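PDB 2W39: putative laminarinase from Phanerochaete chrysosporium, which probably hydrolyses the glycosidic bonds of beta-1,3- and mixed beta-1,3-1,4-glucans such as laminarin and lichenin, as a family 16 glycoside hydrolase with a beta-sandwich fold. Local coordinates for residues T82-F87 and D222-P227. Numbering follows the deposited sequence.
Sequences THVAVF and DNWGTP
V84 and W224 form the closest CA pair of the two segments, 12.2 Å apart, so the gap between strand 83-89 of a beta-sandwich sheet and the loop joining strands 218-220 and 229-232 is bridged by side chains alone. The contact is a worked example of a tryptophan spanning from a loop to a sheet. The benzo end of the W224 indole arrives from the direction opposite to V84, and its CH2 atom lies 3.7 Å from V84 CG1; the neighbouring CZ3 is 4.0 Å from the same methyl. With chi1 at -178°, CG1 is anti to the backbone N and is the V84 methyl that meets the ring. V86 offers CG2 more loosely, 4.4 Å from CH2. Both methyls approach the indole obliquely. A85, between the valines, turns its side chain away from W224. A188 on the adjacent strand 185-191 and I212 of helix 210-214 also touch the indole, while W199 packs against it edge-to-face. The same helix supplies D211, whose OD2 accepts a hydrogen bond from NE1. The chemistry is therefore divided along one ring system: the buried pyrrole N-H has its polar need met by D211, which probably helps fix the ring's orientation, and the hydrocarbon end joins loop to sheet by dispersion and the hydrophobic effect.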
ATOM      1  N   THR A  82     -17.195   1.145  -6.483  1.00  6.41           N
ATOM      2  CA  THR A  82     -17.570  -0.006  -5.667  1.00  6.40           C
ATOM      3  C   THR A  82     -16.886  -1.254  -6.227  1.00  6.11           C
ATOM      4  O   THR A  82     -17.077  -1.623  -7.396  1.00  6.90           O
ATOM      5  CB  THR A  82     -19.083  -0.153  -5.628  1.00  7.32           C
ATOM      6  OG1 THR A  82     -19.599   0.968  -4.908  1.00  9.42           O
ATOM      7  CG2 THR A  82     -19.501  -1.446  -4.946  1.00  8.29           C
ATOM      8  N   HIS A  83     -16.027  -1.874  -5.412  1.00  5.50           N
ATOM      9  CA  HIS A  83     -15.225  -2.986  -5.888  1.00  5.08           C
ATOM     10  C   HIS A  83     -14.566  -3.674  -4.710  1.00  4.84           C
ATOM     11  O   HIS A  83     -14.589  -3.161  -3.581  1.00  5.19           O
ATOM     12  CB  HIS A  83     -14.141  -2.512  -6.874  1.00  5.28           C
ATOM     13  CG  HIS A  83     -13.019  -1.740  -6.241  1.00  4.66           C
ATOM     14  ND1 HIS A  83     -13.181  -0.474  -5.717  1.00  5.19           N
ATOM     15  CD2 HIS A  83     -11.703  -2.033  -6.107  1.00  4.77           C
ATOM     16  CE1 HIS A  83     -12.012  -0.036  -5.272  1.00  5.57           C
ATOM     17  NE2 HIS A  83     -11.097  -0.966  -5.491  1.00  5.23           N
ATOM     18  N   VAL A  84     -13.973  -4.833  -5.013  1.00  4.79           N
ATOM     19  CA  VAL A  84     -13.070  -5.505  -4.081  1.00  4.97           C
ATOM     20  C   VAL A  84     -11.728  -5.694  -4.766  1.00  4.51           C
ATOM     21  O   VAL A  84     -11.680  -6.134  -5.917  1.00  5.46           O
ATOM     22  CB  VAL A  84     -13.617  -6.887  -3.636  1.00  4.96           C
ATOM     23  CG1 VAL A  84     -12.685  -7.546  -2.643  1.00  8.27           C
ATOM     24  CG2 VAL A  84     -15.004  -6.736  -3.022  1.00  6.18           C
ATOM     25  N   ALA A  85     -10.638  -5.367  -4.072  1.00  4.83           N
ATOM     26  CA  ALA A  85      -9.279  -5.595  -4.588  1.00  5.08           C
ATOM     27  C   ALA A  85      -8.567  -6.551  -3.644  1.00  4.75           C
ATOM     28  O   ALA A  85      -8.582  -6.353  -2.429  1.00  5.33           O
ATOM     29  CB  ALA A  85      -8.500  -4.267  -4.695  1.00  5.75           C
ATOM     30  N   VAL A  86      -7.949  -7.585  -4.213  1.00  4.50           N
ATOM     31  CA  VAL A  86      -7.266  -8.610  -3.429  1.00  5.06           C
ATOM     32  C   VAL A  86      -5.814  -8.691  -3.881  1.00  4.80           C
ATOM     33  O   VAL A  86      -5.541  -8.901  -5.066  1.00  5.32           O
ATOM     34  CB  VAL A  86      -7.929  -9.999  -3.581  1.00  5.76           C
ATOM     35  CG1 VAL A  86      -7.239 -11.009  -2.668  1.00  7.04           C
ATOM     36  CG2 VAL A  86      -9.428  -9.908  -3.260  1.00  7.38           C
ATOM     37  N   PHE A  87      -4.898  -8.561  -2.930  1.00  5.04           N
ATOM     38  CA  PHE A  87      -3.454  -8.536  -3.154  1.00  5.40           C
ATOM     39  C   PHE A  87      -2.841  -9.765  -2.498  1.00  5.11           C
ATOM     40  O   PHE A  87      -2.919  -9.910  -1.280  1.00  5.68           O
ATOM     41  CB  PHE A  87      -2.817  -7.270  -2.524  1.00  5.42           C
ATOM     42  CG  PHE A  87      -3.365  -5.956  -3.036  1.00  4.99           C
ATOM     43  CD1 PHE A  87      -2.621  -5.172  -3.911  1.00  5.91           C
ATOM     44  CD2 PHE A  87      -4.612  -5.501  -2.630  1.00  5.57           C
ATOM     45  CE1 PHE A  87      -3.124  -3.949  -4.375  1.00  6.30           C
ATOM     46  CE2 PHE A  87      -5.123  -4.280  -3.105  1.00  6.00           C
ATOM     47  CZ  PHE A  87      -4.389  -3.512  -3.983  1.00  6.36           C
ATOM     48  N   ASP A 222     -19.584 -11.636   2.424  1.00 11.31           N
ATOM     49  CA  ASP A 222     -20.388 -12.019   3.600  1.00 12.89           C
ATOM     50  C   ASP A 222     -19.725 -13.137   4.386  1.00 12.29           C
ATOM     51  O   ASP A 222     -20.007 -13.312   5.580  1.00 13.23           O
ATOM     52  CB  ASP A 222     -21.785 -12.536   3.184  1.00 14.20           C
ATOM     53  CG  ASP A 222     -22.699 -11.447   2.649  1.00 17.73           C
ATOM     54  OD1 ASP A 222     -23.841 -11.785   2.249  1.00 21.09           O
ATOM     55  OD2 ASP A 222     -22.307 -10.261   2.633  1.00 20.88           O
ATOM     56  N   ASN A 223     -18.883 -13.904   3.697  1.00 11.73           N
ATOM     57  CA  ASN A 223     -18.252 -15.101   4.219  1.00 11.76           C
ATOM     58  C   ASN A 223     -16.846 -14.896   4.766  1.00 10.85           C
ATOM     59  O   ASN A 223     -16.175 -15.862   5.126  1.00 12.28           O
ATOM     60  CB  ASN A 223     -18.234 -16.180   3.125  1.00 12.67           C
ATOM     61  CG  ASN A 223     -19.633 -16.625   2.726  1.00 14.55           C
ATOM     62  OD1 ASN A 223     -20.556 -16.624   3.547  1.00 16.31           O
ATOM     63  ND2 ASN A 223     -19.798 -17.000   1.464  1.00 16.72           N
ATOM     64  N   TRP A 224     -16.406 -13.641   4.853  1.00  9.04           N
ATOM     65  CA  TRP A 224     -15.000 -13.359   5.115  1.00  8.61           C
ATOM     66  C   TRP A 224     -14.646 -13.081   6.569  1.00  8.85           C
ATOM     67  O   TRP A 224     -13.478 -12.858   6.895  1.00  9.71           O
ATOM     68  CB  TRP A 224     -14.581 -12.181   4.241  1.00  8.29           C
ATOM     69  CG  TRP A 224     -14.481 -12.532   2.779  1.00  7.30           C
ATOM     70  CD1 TRP A 224     -14.955 -13.654   2.141  1.00  8.33           C
ATOM     71  CD2 TRP A 224     -13.884 -11.725   1.773  1.00  6.26           C
ATOM     72  NE1 TRP A 224     -14.656 -13.595   0.802  1.00  7.69           N
ATOM     73  CE2 TRP A 224     -14.007 -12.414   0.544  1.00  6.60           C
ATOM     74  CE3 TRP A 224     -13.259 -10.471   1.782  1.00  6.53           C
ATOM     75  CZ2 TRP A 224     -13.485 -11.909  -0.662  1.00  6.86           C
ATOM     76  CZ3 TRP A 224     -12.760  -9.962   0.593  1.00  7.18           C
ATOM     77  CH2 TRP A 224     -12.866 -10.680  -0.616  1.00  6.80           C
ATOM     78  N   GLY A 225     -15.636 -13.105   7.450  1.00  9.41           N
ATOM     79  CA  GLY A 225     -15.396 -12.778   8.852  1.00  8.83           C
ATOM     80  C   GLY A 225     -15.187 -11.284   9.071  1.00  7.90           C
ATOM     81  O   GLY A 225     -15.305 -10.455   8.165  1.00  8.12           O
ATOM     82  N   THR A 226     -14.843 -10.940  10.298  1.00  7.55           N
ATOM     83  CA  THR A 226     -14.682  -9.558  10.693  1.00  7.79           C
ATOM     84  C   THR A 226     -13.459  -8.932  10.021  1.00  7.16           C
ATOM     85  O   THR A 226     -12.384  -9.530  10.009  1.00  7.09           O
ATOM     86  CB  THR A 226     -14.576  -9.509  12.213  1.00  7.18           C
ATOM     87  OG1 THR A 226     -15.825  -9.954  12.734  1.00  8.89           O
ATOM     88  CG2 THR A 226     -14.262  -8.122  12.720  1.00  8.18           C
ATOM     89  N   PRO A 227     -13.613  -7.712   9.476  1.00  7.06           N
ATOM     90  CA  PRO A 227     -12.469  -7.056   8.848  1.00  6.83           C
ATOM     91  C   PRO A 227     -11.403  -6.627   9.853  1.00  6.42           C
ATOM     92  O   PRO A 227     -11.670  -6.439  11.046  1.00  6.55           O
ATOM     93  CB  PRO A 227     -13.102  -5.834   8.163  1.00  7.61           C
ATOM     94  CG  PRO A 227     -14.286  -5.529   9.000  1.00  8.65           C
ATOM     95  CD  PRO A 227     -14.831  -6.878   9.410  1.00  7.60           C
TER